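Local coordinates for Glyco_hydro_cc domain-containing protein (PDB 6UBD) that probably binds oligosaccharides derived from beta-1,3-glucans, through a single barrel-like catalytic-core domain of glycoside hydrolase family 128, at residues Gly36-Thr41 against His54-Ala59; Ser72-Gly77 against Gln86-Phe91; Pro107-Ala112 against Ala145-Lys150. All coordinates share one frame; numbering follows the deposited sequence.

Interaction 1. Residues Gly36-Thr41 against His54-Ala59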
# COMPACT_ATOMS: atom_id res chain seq x y z
N GLY A 36 8.02 -3.29 -3.92
CA GLY A 36 7.06 -4.35 -3.58
C GLY A 36 5.89 -4.45 -4.55
O GLY A 36 5.90 -3.76 -5.61
N SER A 37 4.92 -5.31 -4.29
CA SER A 37 3.70 -5.53 -5.08
C SER A 37 2.47 -5.39 -4.17
O SER A 37 2.51 -5.89 -3.02
CB SER A 37 3.78 -6.92 -5.69
OG SER A 37 2.68 -7.20 -6.51
N ALA A 38 1.43 -4.76 -4.67
CA ALA A 38 0.08 -4.68 -4.11
C ALA A 38 -0.84 -5.59 -4.89
O ALA A 38 -1.18 -5.24 -6.05
CB ALA A 38 -0.44 -3.30 -4.02
N GLY A 39 -1.09 -6.82 -4.40
CA GLY A 39 -1.69 -7.93 -5.17
C GLY A 39 -0.61 -8.92 -5.67
O GLY A 39 0.58 -8.71 -5.36
N ASP A 40 -1.05 -9.99 -6.32
CA ASP A 40 -0.14 -11.09 -6.67
C ASP A 40 -0.23 -11.51 -8.14
O ASP A 40 0.42 -12.48 -8.49
CB ASP A 40 -0.26 -12.26 -5.68
CG ASP A 40 -1.70 -12.77 -5.57
OD1 ASP A 40 -2.42 -12.75 -6.62
OD2 ASP A 40 -2.11 -13.12 -4.41
N THR A 41 -1.00 -10.83 -8.98
CA THR A 41 -1.11 -11.34 -10.38
C THR A 41 0.25 -11.38 -11.14
O THR A 41 0.43 -12.33 -11.91
CB THR A 41 -2.13 -10.55 -11.20
OG1 THR A 41 -1.75 -9.17 -11.34
CG2 THR A 41 -3.52 -10.69 -10.63
N HIS A 54 1.96 -7.18 -0.34
CA HIS A 54 0.70 -7.31 0.41
C HIS A 54 -0.43 -7.73 -0.52
O HIS A 54 -0.24 -7.61 -1.75
CB HIS A 54 0.37 -6.07 1.27
CG HIS A 54 -0.29 -4.97 0.48
ND1 HIS A 54 -1.64 -4.89 0.37
CD2 HIS A 54 0.23 -3.86 -0.13
CE1 HIS A 54 -1.95 -3.78 -0.29
NE2 HIS A 54 -0.82 -3.14 -0.62
N ASP A 55 -1.55 -8.19 0.00
CA ASP A 55 -2.73 -8.56 -0.82
C ASP A 55 -4.02 -8.14 -0.11
O ASP A 55 -5.04 -8.75 -0.40
CB ASP A 55 -2.70 -10.03 -1.20
CG ASP A 55 -2.89 -10.96 0.00
OD1 ASP A 55 -3.02 -10.49 1.15
OD2 ASP A 55 -2.95 -12.21 -0.24
N TRP A 56 -3.95 -7.06 0.66
CA TRP A 56 -5.12 -6.53 1.41
C TRP A 56 -5.66 -7.49 2.51
O TRP A 56 -6.68 -7.14 3.13
CB TRP A 56 -6.24 -6.07 0.46
CG TRP A 56 -5.80 -4.96 -0.47
CD1 TRP A 56 -5.78 -3.61 -0.24
CD2 TRP A 56 -5.34 -5.13 -1.83
NE1 TRP A 56 -5.31 -2.93 -1.34
CE2 TRP A 56 -5.01 -3.83 -2.29
CE3 TRP A 56 -5.14 -6.24 -2.68
CZ2 TRP A 56 -4.48 -3.64 -3.58
CZ3 TRP A 56 -4.60 -6.02 -3.95
CH2 TRP A 56 -4.30 -4.73 -4.41
N THR A 57 -5.06 -8.66 2.70
CA THR A 57 -5.53 -9.66 3.70
C THR A 57 -4.62 -9.71 4.93
O THR A 57 -3.53 -9.15 4.97
CB THR A 57 -5.63 -11.07 3.11
OG1 THR A 57 -4.36 -11.77 3.11
CG2 THR A 57 -6.32 -11.11 1.74
N PRO A 58 -5.07 -10.34 6.05
CA PRO A 58 -4.24 -10.50 7.24
C PRO A 58 -2.97 -11.35 7.07
O PRO A 58 -2.09 -11.24 7.91
CB PRO A 58 -5.21 -11.16 8.24
CG PRO A 58 -6.59 -10.69 7.80
CD PRO A 58 -6.46 -10.73 6.30
N ALA A 59 -2.94 -12.18 6.01
CA ALA A 59 -1.87 -13.19 5.84
C ALA A 59 -1.63 -13.43 4.35
O ALA A 59 -2.11 -14.42 3.78
CB ALA A 59 -2.18 -14.46 6.56
O HOH W 1 -0.94 -13.18 -1.91
O HOH W 2 -4.30 -12.56 -3.07
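Two backbone hydrogen bonds join Ser37 and Gly39 to His54, in the parallel pairing of strands 35-38 and 52-54. His54 N donates to Ser37 O at 3.0 Å. Gly39 N donates to His54 O at 2.9 Å. Both bonds are nearly straight, and they bracket Ala38, which pairs with His54 on the same face of the sheet.

The apolar contacts are built on Ala38. His54 holds CG between its backbone N and carbonyl carbon (chi1 83°), and Ala38 CA sits over one face of the imidazole, a CH-pi contact with CA 4.2 Å from the ring centroid. Trp56 brings CZ2 within 4.1 Å of Ala38 CB. His54 ND1 accepts from Trp56 N in the ring plane, while NE2 bonds to Thr200 O. The two bonds fix the ring's rotation. Trp56 NE1 bonds to Glu201.

The third element is charged. Asp40 OD2 and Asp55 OD2 lie 4.4 Å apart, and two waters each donate to both oxygens. This probably eases the repulsion.

The pairing is consistent with the parallel strands of a beta/alpha barrel, the fold expected of this glycoside hydrolase family. In such enzymes the carboxyl ends of the strands carry the substrate cleft.

Interaction 2. Residues Ser72-Gly77 against Gln86-Phe91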
# COMPACT_ATOMS: atom_id res chain seq x y z
N SER A 72 1.11 -7.79 6.54
CA SER A 72 -0.30 -8.01 6.94
C SER A 72 -1.11 -6.72 6.82
O SER A 72 -0.54 -5.62 6.95
CB SER A 72 -0.26 -8.52 8.38
OG SER A 72 -1.56 -8.73 8.98
N MET A 73 -2.41 -6.86 6.67
CA MET A 73 -3.35 -5.71 6.71
C MET A 73 -4.58 -6.09 7.54
O MET A 73 -5.06 -7.21 7.40
CB MET A 73 -3.80 -5.29 5.29
CG MET A 73 -4.77 -4.15 5.26
SD MET A 73 -5.28 -3.55 3.63
CE MET A 73 -3.77 -2.89 2.92
N LEU A 74 -5.11 -5.14 8.31
CA LEU A 74 -6.54 -5.18 8.73
C LEU A 74 -7.33 -4.18 7.84
O LEU A 74 -7.20 -2.99 8.00
CB LEU A 74 -6.72 -4.86 10.22
CG LEU A 74 -8.18 -4.75 10.67
CD1 LEU A 74 -8.94 -6.05 10.41
CD2 LEU A 74 -8.27 -4.46 12.16
N TRP A 75 -8.07 -4.71 6.87
CA TRP A 75 -8.65 -3.88 5.81
C TRP A 75 -9.71 -2.90 6.36
O TRP A 75 -9.75 -1.71 5.92
CB TRP A 75 -9.22 -4.82 4.72
CG TRP A 75 -9.76 -4.16 3.48
CD1 TRP A 75 -9.07 -3.93 2.29
CD2 TRP A 75 -11.11 -3.72 3.20
NE1 TRP A 75 -9.86 -3.34 1.35
CE2 TRP A 75 -11.13 -3.21 1.88
CE3 TRP A 75 -12.31 -3.65 3.96
CZ2 TRP A 75 -12.29 -2.70 1.28
CZ3 TRP A 75 -13.45 -3.14 3.37
CH2 TRP A 75 -13.44 -2.67 2.05
N GLY A 76 -10.61 -3.38 7.22
CA GLY A 76 -11.71 -2.55 7.71
C GLY A 76 -12.29 -3.07 9.00
O GLY A 76 -11.63 -3.79 9.77
N GLY A 77 -13.58 -2.70 9.23
CA GLY A 77 -14.31 -3.05 10.45
C GLY A 77 -15.31 -4.19 10.32
O GLY A 77 -15.99 -4.45 11.32
N GLN A 86 -14.98 -11.42 6.41
CA GLN A 86 -14.06 -12.61 6.43
C GLN A 86 -12.67 -12.17 6.94
O GLN A 86 -12.04 -12.86 7.76
CB GLN A 86 -13.96 -13.22 5.02
CG GLN A 86 -15.21 -13.97 4.59
CD GLN A 86 -15.12 -14.46 3.16
OE1 GLN A 86 -14.13 -14.20 2.46
NE2 GLN A 86 -16.20 -15.08 2.68
N ARG A 87 -12.18 -11.03 6.45
CA ARG A 87 -10.82 -10.54 6.83
C ARG A 87 -10.77 -10.14 8.28
O ARG A 87 -9.76 -10.39 8.96
CB ARG A 87 -10.40 -9.41 5.89
CG ARG A 87 -10.18 -9.84 4.44
CD ARG A 87 -10.07 -8.69 3.47
NE ARG A 87 -9.83 -9.15 2.13
CZ ARG A 87 -9.69 -8.41 1.05
NH1 ARG A 87 -9.78 -7.10 1.15
NH2 ARG A 87 -9.43 -8.96 -0.12
N LEU A 88 -11.82 -9.50 8.79
CA LEU A 88 -11.79 -9.19 10.24
C LEU A 88 -11.70 -10.49 11.08
O LEU A 88 -10.92 -10.54 12.06
CB LEU A 88 -13.02 -8.37 10.64
CG LEU A 88 -13.23 -8.11 12.12
CD1 LEU A 88 -12.15 -7.20 12.68
CD2 LEU A 88 -14.60 -7.51 12.40
N GLN A 89 -12.53 -11.49 10.77
CA GLN A 89 -12.51 -12.77 11.50
C GLN A 89 -11.11 -13.40 11.39
O GLN A 89 -10.58 -13.84 12.44
CB GLN A 89 -13.61 -13.70 10.98
CG GLN A 89 -13.67 -15.07 11.63
CD GLN A 89 -14.73 -15.99 11.06
OE1 GLN A 89 -15.94 -15.67 11.05
NE2 GLN A 89 -14.30 -17.15 10.55
N GLN A 90 -10.51 -13.45 10.19
CA GLN A 90 -9.14 -14.02 10.01
C GLN A 90 -8.12 -13.25 10.85
O GLN A 90 -7.27 -13.88 11.47
CB GLN A 90 -8.84 -14.02 8.51
CG GLN A 90 -7.48 -14.57 8.11
CD GLN A 90 -7.25 -14.39 6.61
OE1 GLN A 90 -8.20 -14.00 5.85
NE2 GLN A 90 -5.99 -14.58 6.17
N PHE A 91 -8.20 -11.92 10.91
CA PHE A 91 -7.27 -11.06 11.71
C PHE A 91 -7.39 -11.38 13.20
O PHE A 91 -6.34 -11.54 13.88
CB PHE A 91 -7.48 -9.57 11.42
CG PHE A 91 -6.33 -8.69 11.81
CD1 PHE A 91 -6.16 -8.26 13.12
CD2 PHE A 91 -5.34 -8.38 10.88
CE1 PHE A 91 -5.06 -7.51 13.49
CE2 PHE A 91 -4.22 -7.65 11.26
CZ PHE A 91 -4.09 -7.21 12.57
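Phe91 and Leu74 form the apolar middle of this contact, in which helix 82-92 packs on the end of strand 69-73 and the loop after it. The two elements open a beta-alpha-beta unit that continues into strand 100-102.

Leu74 CB stands over one face of the Phe91 ring, 4.0 Å from its centroid, in a CH-pi contact. The two side chains cross at about a right angle. Phe91 holds CG anti to its backbone N (chi1 -161°), which turns the ring toward Ser72 and Leu74. Its CE2 atom comes 3.7 Å from Ser72 OG, whose hydrogen-bond partner is Pro58 O. Met73 O lies 3.7 Å from Phe91 CD2.

One helical turn earlier, Leu88 divides its two methyls between two residues. CD1 meets Leu74 CD1 at 4.1 Å, and CD2 lies 3.5 Å from Gly77 O. Leu130 of helix 120-136 touches Leu74, Leu88 and Phe91, and adds to this apolar cluster.

Arg87 makes the polar end of the contact. Its chain is extended from CG to NE, and this length brings the guanidinium over the five-membered ring of Trp75. Trp75 in turn holds CG anti to its backbone N (chi1 -175°), which turns a face of the indole to Arg87. The arrangement is a cation-pi contact, with Arg87 CZ 5.0 Å from the centroid of that ring. It is not a flat stack. The two planes are 69° apart, and the guanidinium presents its edge to the indole. The touching atom is Arg87 NH1, which sits over the indole face at 3.4 Å from Trp75 CD1.

Interaction 3. Residues Pro107-Ala112 against Ala145-Lys150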
# COMPACT_ATOMS: atom_id res chain seq x y z
N PRO A 107 -10.56 4.26 4.64
CA PRO A 107 -11.75 4.44 5.49
C PRO A 107 -12.56 5.66 5.05
O PRO A 107 -13.76 5.74 5.43
CB PRO A 107 -11.14 4.55 6.89
CG PRO A 107 -9.80 5.22 6.67
CD PRO A 107 -9.30 4.53 5.39
N ASP A 108 -11.95 6.63 4.34
CA ASP A 108 -12.57 7.87 3.82
C ASP A 108 -13.27 7.68 2.47
O ASP A 108 -13.76 8.70 1.94
CB ASP A 108 -11.53 9.00 3.79
CG ASP A 108 -10.24 8.71 3.00
OD1 ASP A 108 -9.91 7.51 2.80
OD2 ASP A 108 -9.59 9.73 2.63
N CYS A 109 -13.43 6.46 1.98
CA CYS A 109 -14.20 6.20 0.74
C CYS A 109 -15.21 5.05 1.00
O CYS A 109 -15.10 4.30 2.00
CB CYS A 109 -13.30 5.86 -0.44
SG CYS A 109 -12.70 7.25 -1.43
N SER A 110 -16.20 4.89 0.13
CA SER A 110 -17.34 3.97 0.25
C SER A 110 -17.32 2.93 -0.87
O SER A 110 -16.50 2.97 -1.81
CB SER A 110 -18.68 4.75 0.32
OG SER A 110 -18.88 5.47 -0.86
N GLY A 111 -18.22 1.97 -0.74
CA GLY A 111 -18.37 0.89 -1.72
C GLY A 111 -18.07 -0.45 -1.05
O GLY A 111 -16.97 -0.63 -0.48
N ALA A 112 -19.04 -1.35 -1.07
CA ALA A 112 -18.89 -2.68 -0.42
C ALA A 112 -17.69 -3.43 -1.00
O ALA A 112 -17.57 -3.57 -2.23
CB ALA A 112 -20.15 -3.49 -0.56
N ALA A 145 -4.58 4.08 5.22
CA ALA A 145 -4.27 4.73 3.90
C ALA A 145 -5.47 5.50 3.34
O ALA A 145 -6.55 4.89 3.24
CB ALA A 145 -3.73 3.72 2.89
N MET A 146 -5.29 6.78 3.07
CA MET A 146 -6.43 7.63 2.68
C MET A 146 -6.69 7.67 1.16
O MET A 146 -5.79 7.95 0.32
CB MET A 146 -6.15 9.08 3.11
CG MET A 146 -5.98 9.23 4.63
SD MET A 146 -7.39 8.65 5.64
CE MET A 146 -6.70 7.11 6.28
N CYS A 147 -7.94 7.51 0.77
CA CYS A 147 -8.32 7.71 -0.67
C CYS A 147 -8.26 9.17 -1.05
O CYS A 147 -8.11 9.47 -2.25
CB CYS A 147 -9.68 7.09 -1.00
SG CYS A 147 -11.09 7.99 -0.29
N ARG A 148 -8.37 10.10 -0.12
CA ARG A 148 -8.36 11.53 -0.46
C ARG A 148 -6.91 12.03 -0.70
O ARG A 148 -6.76 13.22 -1.05
CB ARG A 148 -9.03 12.42 0.63
CG ARG A 148 -10.54 12.46 0.69
CD ARG A 148 -11.09 13.34 -0.39
NE ARG A 148 -12.51 13.47 -0.33
CZ ARG A 148 -13.24 14.08 -1.23
NH1 ARG A 148 -12.69 14.62 -2.31
NH2 ARG A 148 -14.55 14.17 -1.07
N GLN A 149 -5.90 11.19 -0.52
CA GLN A 149 -4.51 11.59 -0.92
C GLN A 149 -4.13 12.87 -0.18
O GLN A 149 -4.44 12.97 1.08
CB GLN A 149 -4.35 11.69 -2.43
CG GLN A 149 -4.71 10.40 -3.17
CD GLN A 149 -4.29 10.46 -4.62
OE1 GLN A 149 -3.08 10.54 -4.95
NE2 GLN A 149 -5.24 10.45 -5.56
N LYS A 150 -3.54 13.87 -0.79
CA LYS A 150 -3.12 15.11 -0.09
C LYS A 150 -4.32 15.96 0.40
O LYS A 150 -4.04 16.88 1.22
CB LYS A 150 -2.22 15.96 -0.96
CG LYS A 150 -2.93 16.60 -2.15
CD LYS A 150 -2.08 17.45 -3.11
CE LYS A 150 -2.88 18.29 -4.15
NZ LYS A 150 -4.01 19.17 -3.61
O HOH W 3 -13.93 11.50 1.70
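Asp108 and Cys147 share the same first-torsion setting. Asp108 CG lies between its backbone N and carbonyl carbon (chi1 56°), and the carboxylate thus reaches the backbone of the facing loop. Cys147 SG takes the equivalent place on its own residue (chi1 72°) and meets Cys109 SG. The sulfur atoms are 2.1 Å apart in a disulfide. Its chi3 of 92° is close to the relaxed value for such a bond and gives it a right-handed twist.

Backbone N-H groups of the turn that follows Ala145 donate to both oxygens of the Asp108 carboxylate. Cys147 N donates to OD1 at 2.8 Å, on the syn side and close to the carboxylate plane. Arg148 N donates to OD2 at 3.0 Å, from above that plane. The two donors are the central residues of a type I beta turn from Met146 to Gln149. Asp108 therefore holds the turn from outside, while the turn's own bond, Gln149 N to Met146 O, is weak.

Next to the carboxylate, Met146 bends at chi2 and chi3 and turns its methyl to the Pro107 ring. Met146 CE comes 3.7 Å from Pro107 CG, and the side chains cross at about a right angle. Pro107 CD lies 3.5 Å from Ala145 O. Trp154 of helix 154-159 touches Pro107, Asp108 and Met146.

One water donates to Asp108 O and accepts from Arg148 NE. The guanidinium makes no salt bridge with Asp108.

The two backbone N-H groups would be expected to stabilise the carboxylate charge. Beside them, a covalent bond ties the loop after strand 100-102 to the loop after strand 140-142, so their spacing here does not rest on non-covalent contacts alone.

How the interactions relate
Interactions 1 and 2 adjoin along the same sheet, and strand 69-73 follows strand 52-54 in it. They touch directly: two probable hydrogen bonds join 54-59 to 72-77, one of them between Thr57 O and Met73 N. Interaction 2 is the buried one, and its chemistry is apolar and aromatic, with one cation-pi contact. Interaction 1 is partly buried and combines strand pairing with a water-bridged, partly exposed acidic pair. Interaction 3 touches neither, though its nearest atoms are about 5 Å from interaction 2. It is partly buried, with Arg148 exposed. It joins loops rather than strands or helices, and relies on a disulfide and a carboxylate where the other two use sheet and helix packing.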